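Local coordinates for OsmC-like protein (Jannaschia sp., PDB 3CJE) that probably helps the bacterium resist organic hydroperoxides by reducing them, at residues L31-V36 with F66-T71; L92-R97 with F116-I121. One frame throughout, in Å; residues are numbered along the deposited sequence.

Contact 1 of 2, residues L31-V36 with F66-T71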
# COMPACT_ATOMS: atom_id res chain seq x y z
N LEU A 31 5.30 -0.22 13.55
CA LEU A 31 4.48 -1.16 12.85
C LEU A 31 5.16 -2.53 12.84
O LEU A 31 6.12 -2.72 12.12
CB LEU A 31 4.26 -0.66 11.43
CG LEU A 31 3.65 0.75 11.37
CD1 LEU A 31 3.81 1.44 10.05
CD2 LEU A 31 2.18 0.68 11.87
N ASP A 32 4.63 -3.46 13.63
CA ASP A 32 5.11 -4.82 13.71
C ASP A 32 4.34 -5.66 12.70
O ASP A 32 3.21 -6.08 12.94
CB ASP A 32 4.88 -5.36 15.12
CG ASP A 32 5.27 -6.82 15.30
OD1 ASP A 32 5.95 -7.46 14.41
OD2 ASP A 32 4.85 -7.35 16.38
N VAL A 33 4.94 -5.87 11.53
CA VAL A 33 4.31 -6.60 10.43
C VAL A 33 4.72 -8.05 10.45
O VAL A 33 5.89 -8.38 10.76
CB VAL A 33 4.68 -5.98 9.05
CG1 VAL A 33 4.06 -6.76 7.89
CG2 VAL A 33 4.27 -4.51 8.99
N ALA A 34 3.77 -8.94 10.22
CA ALA A 34 4.09 -10.34 10.04
C ALA A 34 3.45 -10.90 8.78
O ALA A 34 2.26 -10.65 8.53
CB ALA A 34 3.60 -11.16 11.22
N MSE A 35 4.20 -11.67 7.99
CA MSE A 35 3.57 -12.60 7.06
C MSE A 35 3.22 -13.81 7.91
O MSE A 35 4.06 -14.34 8.65
CB MSE A 35 4.50 -13.02 5.91
CG MSE A 35 3.76 -13.82 4.88
SE MSE A 35 4.81 -14.24 3.27
CE MSE A 35 6.43 -14.88 4.15
N VAL A 36 1.97 -14.26 7.80
CA VAL A 36 1.45 -15.40 8.53
C VAL A 36 1.33 -16.61 7.61
O VAL A 36 1.69 -17.73 7.99
CB VAL A 36 0.09 -15.07 9.20
CG1 VAL A 36 -0.41 -16.29 9.95
CG2 VAL A 36 0.27 -13.87 10.17
N PHE A 66 2.95 -2.44 2.02
CA PHE A 66 1.54 -2.11 1.84
C PHE A 66 0.77 -2.11 3.17
O PHE A 66 0.08 -1.16 3.51
CB PHE A 66 0.87 -3.09 0.88
CG PHE A 66 -0.61 -2.94 0.83
CD1 PHE A 66 -1.20 -1.85 0.22
CD2 PHE A 66 -1.44 -3.85 1.51
CE1 PHE A 66 -2.60 -1.71 0.22
CE2 PHE A 66 -2.84 -3.70 1.49
CZ PHE A 66 -3.40 -2.62 0.86
N ILE A 67 0.85 -3.21 3.92
CA ILE A 67 0.05 -3.32 5.15
C ILE A 67 0.51 -2.31 6.22
O ILE A 67 -0.30 -1.76 6.94
CB ILE A 67 -0.06 -4.76 5.69
CG1 ILE A 67 -1.24 -4.87 6.68
CG2 ILE A 67 1.25 -5.26 6.27
CD1 ILE A 67 -1.58 -6.29 7.12
N ALA A 68 1.83 -2.06 6.28
CA ALA A 68 2.38 -1.03 7.16
C ALA A 68 1.84 0.35 6.76
O ALA A 68 1.44 1.14 7.61
CB ALA A 68 3.90 -1.02 7.16
N GLY A 69 1.81 0.64 5.47
CA GLY A 69 1.25 1.88 4.96
C GLY A 69 -0.19 2.07 5.34
O GLY A 69 -0.61 3.12 5.80
N LEU A 70 -0.99 1.02 5.16
CA LEU A 70 -2.43 1.09 5.48
C LEU A 70 -2.61 1.34 6.96
O LEU A 70 -3.35 2.22 7.34
CB LEU A 70 -3.09 -0.21 5.07
CG LEU A 70 -4.57 -0.29 5.43
CD1 LEU A 70 -5.44 0.90 4.90
CD2 LEU A 70 -5.11 -1.65 5.01
N THR A 71 -1.90 0.57 7.79
CA THR A 71 -2.04 0.68 9.26
C THR A 71 -1.58 2.07 9.71
O THR A 71 -2.26 2.74 10.52
CB THR A 71 -1.26 -0.44 9.96
OG1 THR A 71 -1.67 -1.71 9.39
CG2 THR A 71 -1.52 -0.44 11.46
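In the alpha/beta core of this OsmC-like fold, strand 28-37 lays Leu31 and Val33 against one side of helix 62-81. The two short segments run at 142° to each other, their axes 9.0 Å apart at closest approach, and the grip between them is apolar. Ala68 sits in the middle, its CB meeting Leu31 CD1 at 3.8 Å and Val33 CG2 at 4.0 Å. Leu31 forks over the helix. CD1 also lies 3.4 Å from Ala68 O, while CD2 reaches Thr71 CG2 at 3.9 Å. Val33 straddles in a similar way, since its CG1, anti to the backbone N (chi1 178°), slides alongside Ile67 CG2 at 3.6 Å while CG2 rests between Ala68 CB and Ile67 CG2. Thr71 gives its methyl to the strand and turns its hydroxyl back into the helix, where OG1 donates to Ile67 O at 2.8 Å and is thereby satisfied. That carbonyl is gripped by two donors, OG1 and N of Thr71, from opposite faces of its plane. Strands 13-24 and 41-47 flank strand 28-37 and add Cys19 and Leu45 to the packing, Ile67 continues onto Cys96 and Val98 of strand 93-105, and Ala68 also touches Leu65 of the second subunit.

Contact 2 of 2, residues L92-R97 with F116-I121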
# COMPACT_ATOMS: atom_id res chain seq x y z
N LEU A 92 -2.44 4.46 21.61
CA LEU A 92 -3.16 3.94 20.47
C LEU A 92 -2.51 2.65 19.94
O LEU A 92 -1.28 2.59 19.75
CB LEU A 92 -3.18 4.99 19.37
CG LEU A 92 -3.83 4.58 18.05
CD1 LEU A 92 -5.37 4.25 18.16
CD2 LEU A 92 -3.52 5.69 16.99
N ASP A 93 -3.35 1.65 19.71
CA ASP A 93 -2.92 0.40 19.07
C ASP A 93 -3.94 0.05 18.00
O ASP A 93 -5.16 0.10 18.24
CB ASP A 93 -2.85 -0.74 20.06
CG ASP A 93 -2.18 -1.96 19.48
OD1 ASP A 93 -2.76 -2.60 18.57
OD2 ASP A 93 -1.05 -2.26 19.94
N VAL A 94 -3.43 -0.26 16.81
CA VAL A 94 -4.25 -0.67 15.68
C VAL A 94 -3.74 -1.97 15.14
O VAL A 94 -2.54 -2.07 14.85
CB VAL A 94 -4.29 0.40 14.57
CG1 VAL A 94 -5.04 -0.11 13.29
CG2 VAL A 94 -4.92 1.70 15.14
N GLU A 95 -4.63 -2.94 14.99
CA GLU A 95 -4.28 -4.28 14.50
C GLU A 95 -4.97 -4.45 13.15
O GLU A 95 -6.17 -4.23 13.03
CB GLU A 95 -4.77 -5.36 15.47
CG GLU A 95 -4.23 -5.22 16.92
CD GLU A 95 -4.83 -6.22 18.00
OE1 GLU A 95 -6.03 -6.13 18.40
OE2 GLU A 95 -4.05 -7.08 18.48
N CYS A 96 -4.22 -4.84 12.13
CA CYS A 96 -4.75 -4.98 10.78
C CYS A 96 -4.39 -6.37 10.24
O CYS A 96 -3.24 -6.83 10.42
CB CYS A 96 -4.16 -3.91 9.88
SG CYS A 96 -4.61 -4.05 8.15
N ARG A 97 -5.36 -7.03 9.61
CA ARG A 97 -5.16 -8.33 8.99
C ARG A 97 -5.70 -8.27 7.59
O ARG A 97 -6.85 -7.83 7.36
CB ARG A 97 -5.87 -9.45 9.77
CG ARG A 97 -5.66 -10.81 9.16
CD ARG A 97 -6.25 -11.85 10.10
NE ARG A 97 -6.11 -13.20 9.61
CZ ARG A 97 -7.04 -13.85 8.93
NH1 ARG A 97 -8.21 -13.29 8.62
NH2 ARG A 97 -6.78 -15.10 8.55
N PHE A 116 -10.22 -7.67 4.56
CA PHE A 116 -9.53 -6.62 5.28
C PHE A 116 -10.20 -6.38 6.63
O PHE A 116 -11.39 -6.17 6.68
CB PHE A 116 -9.63 -5.29 4.54
CG PHE A 116 -8.74 -5.18 3.32
CD1 PHE A 116 -9.11 -5.72 2.10
CD2 PHE A 116 -7.52 -4.49 3.43
CE1 PHE A 116 -8.27 -5.60 0.99
CE2 PHE A 116 -6.72 -4.36 2.31
CZ PHE A 116 -7.07 -4.94 1.13
N GLU A 117 -9.41 -6.37 7.71
CA GLU A 117 -9.93 -6.18 9.07
C GLU A 117 -9.02 -5.22 9.79
O GLU A 117 -7.78 -5.38 9.73
CB GLU A 117 -10.00 -7.54 9.80
CG GLU A 117 -10.94 -8.53 9.15
CD GLU A 117 -10.84 -9.99 9.69
OE1 GLU A 117 -9.71 -10.58 9.80
OE2 GLU A 117 -11.94 -10.57 9.90
N ILE A 118 -9.60 -4.22 10.43
CA ILE A 118 -8.85 -3.22 11.22
C ILE A 118 -9.53 -3.09 12.60
O ILE A 118 -10.69 -2.72 12.67
CB ILE A 118 -8.77 -1.84 10.53
CG1 ILE A 118 -8.04 -2.01 9.20
CG2 ILE A 118 -8.05 -0.84 11.43
CD1 ILE A 118 -7.86 -0.74 8.39
N ASP A 119 -8.81 -3.48 13.65
CA ASP A 119 -9.29 -3.40 15.05
C ASP A 119 -8.53 -2.29 15.75
O ASP A 119 -7.30 -2.24 15.73
CB ASP A 119 -9.04 -4.69 15.77
CG ASP A 119 -9.95 -5.83 15.30
OD1 ASP A 119 -10.95 -5.59 14.62
OD2 ASP A 119 -9.68 -6.98 15.71
N ILE A 120 -9.27 -1.41 16.41
CA ILE A 120 -8.72 -0.19 16.93
C ILE A 120 -8.90 -0.15 18.45
O ILE A 120 -10.01 -0.39 18.96
CB ILE A 120 -9.43 0.98 16.27
CG1 ILE A 120 -9.13 1.04 14.76
CG2 ILE A 120 -9.01 2.30 16.97
CD1 ILE A 120 -10.10 1.82 13.93
N ILE A 121 -7.81 0.15 19.16
CA ILE A 121 -7.80 0.28 20.63
C ILE A 121 -7.36 1.69 21.00
O ILE A 121 -6.19 2.09 20.78
CB ILE A 121 -6.87 -0.74 21.30
CG1 ILE A 121 -7.23 -2.15 20.83
CG2 ILE A 121 -6.96 -0.57 22.83
CD1 ILE A 121 -6.24 -3.24 21.32
O HOH W 1 -7.63 -7.82 17.29
O HOH W 2 -8.74 -9.99 7.11
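Strands 93-97 and 116-121 pair antiparallel in register, Asp93 opposite Ile121 through Arg97 opposite Glu117, with six backbone hydrogen bonds such as Glu95 N to Asp119 O at 2.9 Å. On the buried face, the side chains of Val94 and Ile118 cross at a slant, Val94 CG1 lying 3.6 Å from Ile118 CG2. The other face is mainly charged, with Ile121 its apolar member. Arg97 and Glu117 run alongside each other in the same direction; the arginine, extended from CG to NE, brings NH1 to Glu117 OE1 at 3.3 Å in a salt bridge whose hydrogen bond is weak. The carboxylate oxygen meets the guanidinium at its edge, in plane, although the two groups are turned 47° apart. A water donates to both Arg97 O and Glu117 OE1, tying this end together. Another links two carboxylates, donating to Glu95 OE1 at 2.6 Å and Asp119 OD2 at 2.7 Å. Arg155 and Arg157 of the second subunit form salt bridges with Glu117 and Asp119, the latter probably helping to offset the like charges, and a strand of that subunit pairs parallel with residues 116-120. Strand 13-24 borders strand 93-105 on its other edge, while Met75, Ile67 and Thr71 of helix 62-81 pack on the buried face.

Both contacts involve the same antiparallel sheet. Contact 1 presses helix 62-81 onto strand 28-37 in the buried interior, whereas contact 2 joins the two strands of a hairpin and is only partly buried. They meet where the helix also reaches strand 93-105: Thr71 OG1 lies 3.4 Å from Cys96 CB, and Ile67 CD1 is 3.7 Å from Cys96 O. Their chemistry follows from their places. Contact 1 is held mainly by apolar side chains, while contact 2 rests on backbone hydrogen bonding, with an apolar face turned to the helix and a largely charged one on its reverse. Each also touches the second subunit, by packing in contact 1 and additionally by salt bridges and strand pairing in contact 2.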